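Local coordinates for protein serine protease inhibitor 1 (Coprinopsis cinerea, PDB 3VWC) that probably inhibits serine-type endopeptidases, as a fungal beta-trefoil protein of the I66 inhibitor family, at residues W84-Q89 against N95-V100; P124-P129 against A137-T142; V18-A23 against A73-N78; V109-A114 against Q119-P124. All blocks are in the same frame, centred on the assembly; numbering follows the deposited sequence.

Contact 1: residues W84-Q89 against N95-V100; sequences WIVTHQ and NVFTVV
Thr-98 OG1 is held by two polar neighbours: Gln-89 NE2 donates to it at 3.1 Å, and water 1 lies 2.9 Å from the same OG1. That water also donates to Ile-85 O and pairs with Thr-87 OG1, tying both strands together over the face that carries Ile-85, Thr-87, Thr-98 and Val-100. The bend of Gln-89 at its second torsion (chi2 -66°) brings NE2 to Thr-98 OG1, which lies close to the amide plane, while Gln-91 holds Gln-89 OE1. Beneath this network runs an antiparallel ladder. Ile-85 with Val-100 and Thr-87 with Thr-98 are hydrogen-bonded pairs, the shortest link being Ile-85 N to Val-100 O at 2.7 Å; Gln-89 N to Val-96 O (2.8 Å) adds a last bond at the turn end. Val-86 and Val-99 lie on the other face, where apolar groups meet. Val-86 CG1 touches Phe-97 CD2 at 3.6 Å, and Val-99 CG1 lies obliquely against Trp-84 CE3 at 3.7 Å. Trp-84 also packs edge-to-face with Trp-108 and spends its indole N-H on Val-64 O. Near the turn, His-88 and Phe-97 run side by side in one direction; their planes make 43°, and Phe-97 CE2 sits 3.4 Å above the centre of the imidazole. Water 2 lies in the imidazole plane, near His-88 ND1, and donates to Val-96 O. With strand axes 4.6 Å apart and running at 158°, residues 84-88 and 96-100 form a beta hairpin, one of the two-stranded units from which a beta-trefoil is assembled.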
loop_
_atom_site.group_PDB
_atom_site.type_symbol
_atom_site.label_atom_id
_atom_site.label_comp_id
_atom_site.label_asym_id
_atom_site.label_seq_id
_atom_site.Cartn_x
_atom_site.Cartn_y
_atom_site.Cartn_z
ATOM N N TRP A 84 -7.219 6.519 -3.053
ATOM C CA TRP A 84 -5.740 6.748 -3.021
ATOM C C TRP A 84 -5.240 7.378 -4.323
ATOM O O TRP A 84 -5.736 7.046 -5.431
ATOM C CB TRP A 84 -5.023 5.395 -2.849
ATOM C CG TRP A 84 -5.453 4.689 -1.575
ATOM C CD1 TRP A 84 -6.487 3.811 -1.448
ATOM C CD2 TRP A 84 -4.921 4.891 -0.261
ATOM N NE1 TRP A 84 -6.604 3.412 -0.129
ATOM C CE2 TRP A 84 -5.654 4.056 0.622
ATOM C CE3 TRP A 84 -3.869 5.680 0.255
ATOM C CZ2 TRP A 84 -5.412 4.013 1.996
ATOM C CZ3 TRP A 84 -3.620 5.636 1.659
ATOM C CH2 TRP A 84 -4.376 4.760 2.501
ATOM N N ILE A 85 -4.251 8.249 -4.151
ATOM C CA ILE A 85 -3.543 8.892 -5.266
ATOM C C ILE A 85 -2.256 8.076 -5.432
ATOM O O ILE A 85 -1.436 7.943 -4.483
ATOM C CB ILE A 85 -3.246 10.367 -4.929
ATOM C CG1 ILE A 85 -4.547 11.144 -4.640
ATOM C CG2 ILE A 85 -2.398 11.063 -6.054
ATOM C CD1 ILE A 85 -5.560 11.173 -5.759
ATOM N N VAL A 86 -2.124 7.449 -6.593
ATOM C CA VAL A 86 -1.029 6.548 -6.868
ATOM C C VAL A 86 -0.142 7.203 -7.927
ATOM O O VAL A 86 -0.600 7.453 -9.044
ATOM C CB VAL A 86 -1.503 5.161 -7.285
ATOM C CG1 VAL A 86 -0.320 4.236 -7.520
ATOM C CG2 VAL A 86 -2.478 4.554 -6.213
ATOM N N THR A 87 1.095 7.546 -7.549
ATOM C CA THR A 87 1.877 8.406 -8.441
ATOM C C THR A 87 3.196 7.717 -8.783
ATOM O O THR A 87 3.974 7.379 -7.869
ATOM C CB THR A 87 2.198 9.723 -7.719
ATOM O OG1 THR A 87 0.976 10.357 -7.264
ATOM C CG2 THR A 87 2.854 10.703 -8.698
ATOM N N HIS A 88 3.539 7.670 -10.068
ATOM C CA HIS A 88 4.827 7.166 -10.496
ATOM C C HIS A 88 5.932 8.094 -9.941
ATOM O O HIS A 88 5.817 9.341 -10.020
ATOM C CB HIS A 88 4.944 7.272 -12.023
ATOM C CG HIS A 88 4.487 6.059 -12.759
ATOM N ND1 HIS A 88 5.312 4.971 -12.976
ATOM C CD2 HIS A 88 3.333 5.794 -13.412
ATOM C CE1 HIS A 88 4.663 4.071 -13.694
ATOM N NE2 HIS A 88 3.465 4.549 -13.978
ATOM N N GLN A 89 7.012 7.483 -9.479
ATOM C CA GLN A 89 8.247 8.213 -9.130
ATOM C C GLN A 89 9.390 7.627 -9.943
ATOM O O GLN A 89 10.208 6.867 -9.433
ATOM C CB GLN A 89 8.551 8.141 -7.626
ATOM C CG GLN A 89 7.349 8.542 -6.749
ATOM C CD GLN A 89 6.976 10.017 -6.898
ATOM O OE1 GLN A 89 7.759 10.844 -7.418
ATOM N NE2 GLN A 89 5.744 10.368 -6.461
ATOM N N ASN A 95 8.728 1.143 -12.214
ATOM C CA ASN A 95 7.441 0.656 -11.692
ATOM C C ASN A 95 7.277 1.040 -10.203
ATOM O O ASN A 95 6.601 0.343 -9.425
ATOM C CB ASN A 95 7.416 -0.868 -11.845
ATOM C CG ASN A 95 7.363 -1.293 -13.287
ATOM O OD1 ASN A 95 6.654 -0.700 -14.093
ATOM N ND2 ASN A 95 8.190 -2.267 -13.639
ATOM N N VAL A 96 7.929 2.121 -9.798
ATOM C CA VAL A 96 7.921 2.598 -8.412
ATOM C C VAL A 96 6.934 3.769 -8.185
ATOM O O VAL A 96 6.879 4.711 -8.989
ATOM C CB VAL A 96 9.344 3.018 -7.984
ATOM C CG1 VAL A 96 9.351 3.580 -6.572
ATOM C CG2 VAL A 96 10.307 1.801 -8.048
ATOM N N PHE A 97 6.177 3.704 -7.086
ATOM C CA PHE A 97 5.070 4.634 -6.814
ATOM C C PHE A 97 5.106 5.092 -5.376
ATOM O O PHE A 97 5.507 4.327 -4.482
ATOM C CB PHE A 97 3.726 3.893 -7.031
ATOM C CG PHE A 97 3.501 3.482 -8.465
ATOM C CD1 PHE A 97 4.036 2.283 -8.954
ATOM C CD2 PHE A 97 2.806 4.322 -9.333
ATOM C CE1 PHE A 97 3.895 1.943 -10.308
ATOM C CE2 PHE A 97 2.514 3.875 -10.647
ATOM C CZ PHE A 97 3.079 2.723 -11.131
ATOM N N THR A 98 4.509 6.258 -5.125
ATOM C CA THR A 98 3.952 6.582 -3.791
ATOM C C THR A 98 2.440 6.362 -3.810
ATOM O O THR A 98 1.797 6.374 -4.871
ATOM C CB THR A 98 4.224 8.058 -3.401
ATOM O OG1 THR A 98 3.787 8.898 -4.489
ATOM C CG2 THR A 98 5.746 8.250 -3.234
ATOM N N VAL A 99 1.877 6.135 -2.614
ATOM C CA VAL A 99 0.433 5.880 -2.464
ATOM C C VAL A 99 -0.048 6.802 -1.363
ATOM O O VAL A 99 0.318 6.605 -0.187
ATOM C CB VAL A 99 0.146 4.395 -2.085
ATOM C CG1 VAL A 99 -1.353 4.184 -2.010
ATOM C CG2 VAL A 99 0.779 3.479 -3.094
ATOM N N VAL A 100 -0.829 7.848 -1.718
ATOM C CA VAL A 100 -1.217 8.891 -0.775
ATOM C C VAL A 100 -2.742 9.006 -0.686
ATOM O O VAL A 100 -3.431 8.982 -1.682
ATOM C CB VAL A 100 -0.625 10.278 -1.174
ATOM C CG1 VAL A 100 -1.062 11.353 -0.184
ATOM C CG2 VAL A 100 0.895 10.185 -1.102
HETATM O O HOH W 1 0.951 9.437 -4.672
HETATM O O HOH W 2 7.665 4.968 -11.612
#

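Contact 2: residues P124-P129 against A137-T142; sequences PLIAAP and ATELFT
Glu-139 and Ile-126 meet first through polar atoms. Ile-126 N donates to Glu-139 OE2 at 2.9 Å, almost straight at 174°, approaching the syn side of the oxygen and 21° out of the carboxylate plane. The other carboxylate oxygen, Glu-139 OE1, is 2.5 Å from Ile-126 O, so the acid group spans the backbone N and O of a single residue.

Van der Waals contact comes chiefly from Leu-125. Its side chain and that of Glu-139 run antiparallel alongside each other, with Leu-125 CD2 3.6 Å from Glu-139 CD and 3.8 Å from Glu-139 CG. Ile-126 lies athwart the glutamate and sets CG1 3.5 Å from Glu-139 OE2. The glutamate reaches the loop because its chain is extended beyond CG (chi2 179°). Val-109 also packs on Glu-139, and Leu-125 packs on Val-100 of strand 96-101 and Val-109 of strand 107-109.

Two oxygens as close as Glu-139 OE1 and Ile-126 O are hard to reconcile with a fully ionised acid. The buried carboxyl group is therefore probably protonated, acting as donor and acceptor at once and fastening the irregular 124-129 segment to the 3-10 turn that leads into strand 141-145.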
loop_
_atom_site.group_PDB
_atom_site.type_symbol
_atom_site.label_atom_id
_atom_site.label_comp_id
_atom_site.label_asym_id
_atom_site.label_seq_id
_atom_site.Cartn_x
_atom_site.Cartn_y
_atom_site.Cartn_z
ATOM N N PRO A 124 1.784 11.393 7.047
ATOM C CA PRO A 124 2.232 12.384 6.053
ATOM C C PRO A 124 3.561 11.953 5.428
ATOM O O PRO A 124 4.489 11.607 6.161
ATOM C CB PRO A 124 2.467 13.657 6.885
ATOM C CG PRO A 124 1.767 13.445 8.165
ATOM C CD PRO A 124 1.591 11.967 8.395
ATOM N N LEU A 125 3.694 12.059 4.106
ATOM C CA LEU A 125 4.966 11.687 3.479
ATOM C C LEU A 125 5.973 12.802 3.584
ATOM O O LEU A 125 5.613 14.008 3.482
ATOM C CB LEU A 125 4.788 11.329 2.017
ATOM C CG LEU A 125 3.878 10.118 1.723
ATOM C CD1 LEU A 125 4.095 9.694 0.289
ATOM C CD2 LEU A 125 4.243 8.940 2.707
ATOM N N ILE A 126 7.226 12.406 3.721
ATOM C CA ILE A 126 8.336 13.365 3.661
ATOM C C ILE A 126 9.205 13.073 2.450
ATOM O O ILE A 126 9.186 11.958 1.903
ATOM C CB ILE A 126 9.185 13.363 4.933
ATOM C CG1 ILE A 126 9.872 12.012 5.175
ATOM C CG2 ILE A 126 8.288 13.773 6.157
ATOM C CD1 ILE A 126 10.819 12.030 6.397
ATOM N N ALA A 127 9.978 14.072 2.014
ATOM C CA ALA A 127 10.850 13.877 0.868
ATOM C C ALA A 127 11.929 14.941 0.943
ATOM O O ALA A 127 11.742 15.972 1.605
ATOM C CB ALA A 127 10.060 13.998 -0.432
ATOM N N ALA A 128 13.101 14.605 0.413
ATOM C CA ALA A 128 14.189 15.603 0.263
ATOM C C ALA A 128 13.658 16.723 -0.617
ATOM O O ALA A 128 12.956 16.493 -1.629
ATOM C CB ALA A 128 15.417 14.973 -0.407
ATOM N N PRO A 129 14.092 17.954 -0.329
ATOM C CA PRO A 129 13.709 19.135 -1.083
ATOM C C PRO A 129 14.555 19.285 -2.344
ATOM O O PRO A 129 15.215 20.305 -2.521
ATOM C CB PRO A 129 14.005 20.287 -0.088
ATOM C CG PRO A 129 15.080 19.759 0.791
ATOM C CD PRO A 129 14.795 18.266 0.926
ATOM N N ALA A 137 13.053 5.179 1.009
ATOM C CA ALA A 137 12.514 3.913 0.566
ATOM C C ALA A 137 11.268 3.474 1.343
ATOM O O ALA A 137 10.458 2.650 0.816
ATOM C CB ALA A 137 13.601 2.801 0.692
ATOM N N THR A 138 11.168 3.980 2.580
ATOM C CA THR A 138 10.024 3.710 3.451
ATOM C C THR A 138 8.684 4.127 2.816
ATOM O O THR A 138 7.623 3.654 3.235
ATOM C CB THR A 138 10.188 4.501 4.727
ATOM O OG1 THR A 138 10.319 5.873 4.325
ATOM C CG2 THR A 138 11.441 4.010 5.485
ATOM N N GLU A 139 8.718 4.967 1.784
ATOM C CA GLU A 139 7.490 5.534 1.205
ATOM C C GLU A 139 7.307 5.116 -0.243
ATOM O O GLU A 139 6.369 5.552 -0.888
ATOM C CB GLU A 139 7.544 7.080 1.279
ATOM C CG GLU A 139 7.737 7.542 2.738
ATOM C CD GLU A 139 7.834 9.043 2.874
ATOM O OE1 GLU A 139 8.214 9.677 1.842
ATOM O OE2 GLU A 139 7.666 9.558 3.989
ATOM N N LEU A 140 8.158 4.187 -0.709
ATOM C CA LEU A 140 8.150 3.743 -2.115
ATOM C C LEU A 140 7.767 2.269 -2.252
ATOM O O LEU A 140 8.217 1.418 -1.452
ATOM C CB LEU A 140 9.544 3.994 -2.726
ATOM C CG LEU A 140 9.926 5.501 -2.732
ATOM C CD1 LEU A 140 11.361 5.517 -3.232
ATOM C CD2 LEU A 140 9.015 6.330 -3.671
ATOM N N PHE A 141 6.911 1.986 -3.219
ATOM C CA PHE A 141 6.425 0.638 -3.477
ATOM C C PHE A 141 6.593 0.317 -4.953
ATOM O O PHE A 141 6.270 1.129 -5.793
ATOM C CB PHE A 141 4.949 0.620 -3.081
ATOM C CG PHE A 141 4.769 0.875 -1.633
ATOM C CD1 PHE A 141 4.780 2.182 -1.144
ATOM C CD2 PHE A 141 4.877 -0.153 -0.705
ATOM C CE1 PHE A 141 4.752 2.451 0.234
ATOM C CE2 PHE A 141 4.810 0.112 0.638
ATOM C CZ PHE A 141 4.809 1.398 1.127
ATOM N N THR A 142 6.962 -0.925 -5.252
ATOM C CA THR A 142 6.996 -1.399 -6.628
ATOM C C THR A 142 5.720 -2.136 -6.979
ATOM O O THR A 142 5.354 -3.099 -6.261
ATOM C CB THR A 142 8.199 -2.309 -6.874
ATOM O OG1 THR A 142 9.396 -1.619 -6.515
ATOM C CG2 THR A 142 8.338 -2.702 -8.362
#

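Contact 3: residues V18-A23 against A73-N78; sequences VGRPLA and ADLLGN
Arg-20 stretches from the end of strand 18-19 toward Ala-73 and Leu-75, and its side chain supplies all the contact made by its segment. CB leaves the backbone in the direction of segment 73-78, but the closest approaches come further out. The methylene CD is the first atom to meet that segment, 4.0 Å from CB of Ala-73, the last residue of strand 70-73. There the chain bends, with chi3 at 68°, and the guanidinium swings across the apolar side chains. NH1 lies 3.9 Å from Ala-73 CB. NH2 goes on to Leu-75, 3.9 Å from its CD1 and 4.0 Å from its CD2, while the central CZ is 4.2 Å from Leu-75 CD1. Leu-75 approaches from the opposite direction, and both it and Ala-73 sit obliquely to the guanidinium plane. The polar ends are satisfied beyond the segment: NH2 forms a salt bridge with Glu-24, and NH1 donates to Cys-59 O. Ala-62 of strand 62-67 touches all three contact residues, so the cluster joins that strand to both segments. Segment 73-78 has its own brace, an Asx motif in which Asp-74 OD1 accepts from Gly-77 N at 2.8 Å, the N-H...O angle being 164°. It therefore offers the arginine van der Waals contact alone, and the buried charge is probably balanced by Glu-24, while Ala-73 and Leu-75 pack on the guanidinium.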
loop_
_atom_site.group_PDB
_atom_site.type_symbol
_atom_site.label_atom_id
_atom_site.label_comp_id
_atom_site.label_asym_id
_atom_site.label_seq_id
_atom_site.Cartn_x
_atom_site.Cartn_y
_atom_site.Cartn_z
ATOM N N VAL A 18 3.842 -6.725 0.170
ATOM C CA VAL A 18 2.861 -6.121 1.051
ATOM C C VAL A 18 1.478 -6.775 0.841
ATOM O O VAL A 18 1.089 -7.027 -0.306
ATOM C CB VAL A 18 2.817 -4.626 0.677
ATOM C CG1 VAL A 18 1.740 -3.889 1.450
ATOM C CG2 VAL A 18 4.208 -4.012 0.892
ATOM N N GLY A 19 0.774 -7.104 1.923
ATOM C CA GLY A 19 -0.573 -7.646 1.750
ATOM C C GLY A 19 -0.997 -8.378 3.008
ATOM O O GLY A 19 -0.720 -7.918 4.124
ATOM N N ARG A 20 -1.704 -9.501 2.839
ATOM C CA ARG A 20 -2.313 -10.189 3.956
ATOM C C ARG A 20 -1.756 -11.591 4.025
ATOM O O ARG A 20 -1.563 -12.243 2.998
ATOM C CB ARG A 20 -3.840 -10.152 3.809
ATOM C CG ARG A 20 -4.454 -8.788 4.064
ATOM C CD ARG A 20 -5.883 -8.641 3.509
ATOM N NE ARG A 20 -6.819 -9.507 4.260
ATOM C CZ ARG A 20 -8.099 -9.680 3.931
ATOM N NH1 ARG A 20 -8.626 -9.093 2.864
ATOM N NH2 ARG A 20 -8.857 -10.499 4.665
ATOM N N PRO A 21 -1.522 -12.084 5.259
ATOM C CA PRO A 21 -0.916 -13.415 5.426
ATOM C C PRO A 21 -1.949 -14.532 5.244
ATOM O O PRO A 21 -3.134 -14.245 5.104
ATOM C CB PRO A 21 -0.466 -13.391 6.893
ATOM C CG PRO A 21 -1.447 -12.534 7.566
ATOM C CD PRO A 21 -1.729 -11.403 6.544
ATOM N N LEU A 22 -1.478 -15.791 5.253
ATOM C CA LEU A 22 -2.354 -16.954 5.027
ATOM C C LEU A 22 -3.340 -17.135 6.190
ATOM O O LEU A 22 -4.511 -17.413 5.961
ATOM C CB LEU A 22 -1.521 -18.236 4.821
ATOM C CG LEU A 22 -2.285 -19.460 4.280
ATOM C CD1 LEU A 22 -2.687 -19.259 2.814
ATOM C CD2 LEU A 22 -1.483 -20.762 4.457
ATOM N N ALA A 23 -2.902 -16.878 7.418
ATOM C CA ALA A 23 -3.788 -17.064 8.578
ATOM C C ALA A 23 -4.396 -15.754 9.037
ATOM O O ALA A 23 -3.679 -14.875 9.507
ATOM C CB ALA A 23 -3.046 -17.708 9.736
ATOM N N ALA A 73 -7.352 -3.647 5.474
ATOM C CA ALA A 73 -8.435 -4.061 4.603
ATOM C C ALA A 73 -9.780 -3.974 5.324
ATOM O O ALA A 73 -9.917 -4.380 6.509
ATOM C CB ALA A 73 -8.175 -5.410 4.065
ATOM N N ASP A 74 -10.756 -3.358 4.646
ATOM C CA ASP A 74 -12.102 -3.134 5.233
ATOM C C ASP A 74 -12.985 -4.312 4.846
ATOM O O ASP A 74 -13.303 -4.522 3.671
ATOM C CB ASP A 74 -12.709 -1.801 4.759
ATOM C CG ASP A 74 -14.068 -1.470 5.406
ATOM O OD1 ASP A 74 -14.507 -2.198 6.329
ATOM O OD2 ASP A 74 -14.718 -0.511 4.888
ATOM N N LEU A 75 -13.271 -5.147 5.834
ATOM C CA LEU A 75 -14.105 -6.304 5.623
ATOM C C LEU A 75 -15.574 -5.958 5.876
ATOM O O LEU A 75 -16.431 -6.632 5.348
ATOM C CB LEU A 75 -13.628 -7.495 6.497
ATOM C CG LEU A 75 -12.546 -8.367 5.834
ATOM C CD1 LEU A 75 -11.309 -7.553 5.487
ATOM C CD2 LEU A 75 -12.152 -9.542 6.737
ATOM N N LEU A 76 -15.852 -5.010 6.778
ATOM C CA LEU A 76 -17.252 -4.722 7.200
ATOM C C LEU A 76 -17.967 -3.765 6.257
ATOM O O LEU A 76 -19.204 -3.872 6.062
ATOM C CB LEU A 76 -17.301 -4.177 8.645
ATOM C CG LEU A 76 -18.694 -3.848 9.203
ATOM C CD1 LEU A 76 -19.530 -5.129 9.316
ATOM C CD2 LEU A 76 -18.636 -3.108 10.538
ATOM N N GLY A 77 -17.214 -2.774 5.764
ATOM C CA GLY A 77 -17.688 -1.821 4.758
ATOM C C GLY A 77 -17.846 -0.430 5.301
ATOM O O GLY A 77 -18.267 0.476 4.598
ATOM N N ASN A 78 -17.624 -0.262 6.600
ATOM C CA ASN A 78 -17.883 1.031 7.207
ATOM C C ASN A 78 -16.665 1.971 7.311
ATOM O O ASN A 78 -16.735 2.987 8.001
ATOM C CB ASN A 78 -18.549 0.839 8.586
ATOM C CG ASN A 78 -17.670 0.056 9.558
ATOM O OD1 ASN A 78 -16.647 -0.524 9.162
ATOM N ND2 ASN A 78 -18.061 0.043 10.838
#

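Contact 4: residues V109-A114 against Q119-P124; sequences VVPADA and QVEVRP
The guanidinium of Arg-123 carries Val-109 CG1 over one face, 3.8 Å above its centre, while Pro-111 CG lies at its edge, 3.9 Å from Arg-123 NH2. The carboxylate of Glu-121 is also met at the edge: Arg-123 NE and NH2 both bond to the single oxygen OE1, each at 2.7 Å, from within 9° of the guanidinium plane. This side-on salt bridge belongs to one segment, but Pro-111 CG also stands 3.5 Å from Glu-121 OE2, the two side chains being roughly at right angles. With CG1 placed opposite the backbone N (chi1 177°), Val-109 brings that methyl over the arginine.

The backbones are joined by one antiparallel hydrogen-bonded pair, Val-109 with Glu-121, through Glu-121 N to Val-109 O and Val-109 N to Glu-121 O, both 2.8 Å. On the interior side, Val-110 CG2 meets Val-120 CG2 at 4.1 Å, and a type I turn from Pro-111 to Ala-114 then leads the chain away.

Two donors on one oxygen, with Val-109 over a face and Pro-111 at the edge, hold the guanidinium's rotation and probably favour an ionised Glu-121, making a surface ion pair beside the single antiparallel pair, with one guanidinium face covered by Val-109.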
loop_
_atom_site.group_PDB
_atom_site.type_symbol
_atom_site.label_atom_id
_atom_site.label_comp_id
_atom_site.label_asym_id
_atom_site.label_seq_id
_atom_site.Cartn_x
_atom_site.Cartn_y
_atom_site.Cartn_z
ATOM N N VAL A 109 3.530 4.001 4.448
ATOM C CA VAL A 109 4.908 4.025 4.949
ATOM C C VAL A 109 5.268 2.673 5.601
ATOM O O VAL A 109 4.527 2.123 6.449
ATOM C CB VAL A 109 5.121 5.138 6.020
ATOM C CG1 VAL A 109 6.541 5.103 6.581
ATOM C CG2 VAL A 109 4.835 6.512 5.412
ATOM N N VAL A 110 6.358 2.056 5.132
ATOM C CA VAL A 110 6.910 0.863 5.813
ATOM C C VAL A 110 8.167 1.361 6.535
ATOM O O VAL A 110 9.119 1.818 5.879
ATOM C CB VAL A 110 7.287 -0.217 4.772
ATOM C CG1 VAL A 110 8.112 -1.386 5.452
ATOM C CG2 VAL A 110 6.034 -0.772 4.179
ATOM N N PRO A 111 8.177 1.346 7.888
ATOM C CA PRO A 111 9.393 1.833 8.574
ATOM C C PRO A 111 10.642 1.058 8.166
ATOM O O PRO A 111 10.598 -0.153 7.865
ATOM C CB PRO A 111 9.094 1.588 10.059
ATOM C CG PRO A 111 7.591 1.466 10.166
ATOM C CD PRO A 111 7.124 0.891 8.843
ATOM N N ALA A 112 11.786 1.736 8.259
ATOM C CA ALA A 112 13.026 1.121 7.740
ATOM C C ALA A 112 13.406 -0.097 8.516
ATOM O O ALA A 112 14.005 -1.049 7.966
ATOM C CB ALA A 112 14.153 2.132 7.679
ATOM N N ASP A 113 13.005 -0.119 9.784
ATOM C CA ASP A 113 13.291 -1.269 10.660
ATOM C C ASP A 113 12.124 -2.288 10.721
ATOM O O ASP A 113 12.035 -3.077 11.693
ATOM C CB ASP A 113 13.708 -0.777 12.064
ATOM C CG ASP A 113 12.554 -0.196 12.851
ATOM O OD1 ASP A 113 12.636 -0.168 14.093
ATOM O OD2 ASP A 113 11.622 0.306 12.216
ATOM N N ALA A 114 11.147 -2.191 9.801
ATOM C CA ALA A 114 9.991 -3.043 9.891
ATOM C C ALA A 114 10.405 -4.519 9.930
ATOM O O ALA A 114 11.352 -4.947 9.248
ATOM C CB ALA A 114 9.064 -2.809 8.684
ATOM N N GLN A 119 2.711 -4.175 10.480
ATOM C CA GLN A 119 1.645 -3.448 9.724
ATOM C C GLN A 119 2.183 -2.227 8.977
ATOM O O GLN A 119 2.997 -1.461 9.506
ATOM C CB GLN A 119 0.525 -3.029 10.664
ATOM C CG GLN A 119 -0.681 -2.497 9.899
ATOM C CD GLN A 119 -1.907 -2.292 10.752
ATOM O OE1 GLN A 119 -3.010 -2.069 10.221
ATOM N NE2 GLN A 119 -1.755 -2.401 12.047
ATOM N N VAL A 120 1.693 -2.032 7.755
ATOM C CA VAL A 120 1.989 -0.822 6.998
ATOM C C VAL A 120 1.319 0.379 7.667
ATOM O O VAL A 120 0.214 0.288 8.206
ATOM C CB VAL A 120 1.483 -1.021 5.559
ATOM C CG1 VAL A 120 1.669 0.267 4.730
ATOM C CG2 VAL A 120 2.238 -2.165 4.888
ATOM N N GLU A 121 2.059 1.486 7.707
ATOM C CA GLU A 121 1.613 2.710 8.359
ATOM C C GLU A 121 1.025 3.661 7.311
ATOM O O GLU A 121 1.293 3.511 6.137
ATOM C CB GLU A 121 2.751 3.375 9.138
ATOM C CG GLU A 121 3.247 2.366 10.186
ATOM C CD GLU A 121 4.307 2.898 11.135
ATOM O OE1 GLU A 121 4.798 4.027 10.941
ATOM O OE2 GLU A 121 4.666 2.129 12.058
ATOM N N VAL A 122 0.229 4.623 7.770
ATOM C CA VAL A 122 -0.258 5.703 6.919
ATOM C C VAL A 122 -0.016 7.027 7.584
ATOM O O VAL A 122 -0.562 7.316 8.638
ATOM C CB VAL A 122 -1.749 5.535 6.597
ATOM C CG1 VAL A 122 -2.207 6.601 5.608
ATOM C CG2 VAL A 122 -2.060 4.128 6.052
ATOM N N ARG A 123 0.868 7.829 6.990
ATOM C CA ARG A 123 1.424 9.039 7.659
ATOM C C ARG A 123 1.645 10.125 6.616
ATOM O O ARG A 123 1.889 9.814 5.462
ATOM C CB ARG A 123 2.853 8.747 8.188
ATOM C CG ARG A 123 3.037 7.632 9.184
ATOM C CD ARG A 123 4.435 7.819 9.781
ATOM N NE ARG A 123 5.144 6.575 10.041
ATOM C CZ ARG A 123 6.476 6.480 10.134
ATOM N NH1 ARG A 123 7.238 7.558 9.990
ATOM N NH2 ARG A 123 7.055 5.319 10.415
ATOM N N PRO A 124 1.784 11.393 7.047
ATOM C CA PRO A 124 2.232 12.384 6.053
ATOM C C PRO A 124 3.561 11.953 5.428
ATOM O O PRO A 124 4.489 11.607 6.161
ATOM C CB PRO A 124 2.467 13.657 6.885
ATOM C CG PRO A 124 1.767 13.445 8.165
ATOM C CD PRO A 124 1.591 11.967 8.395
#

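How the contacts relate
Along the chain the order is contact 3, contact 1, contact 4 and contact 2, in series, contact 4 running into contact 2 at Pro-124. Contacts 1, 2 and 3 reach the same large antiparallel sheet; contact 4 joins the separate pair of strands 107-109 and 121-123. Contact 2 is the hub of one side: its centre is about 10 Å from those of contacts 1 and 4, and Phe-141 O meets Phe-97 N of contact 1. Contact 3 lies about 24 Å from contact 2, centre to centre, yet in the conformer given Val-18 packs on Phe-141 and Val-120. All four lie in one beta-trefoil chain, contact 3 on the far side of its centre from contacts 1 and 2.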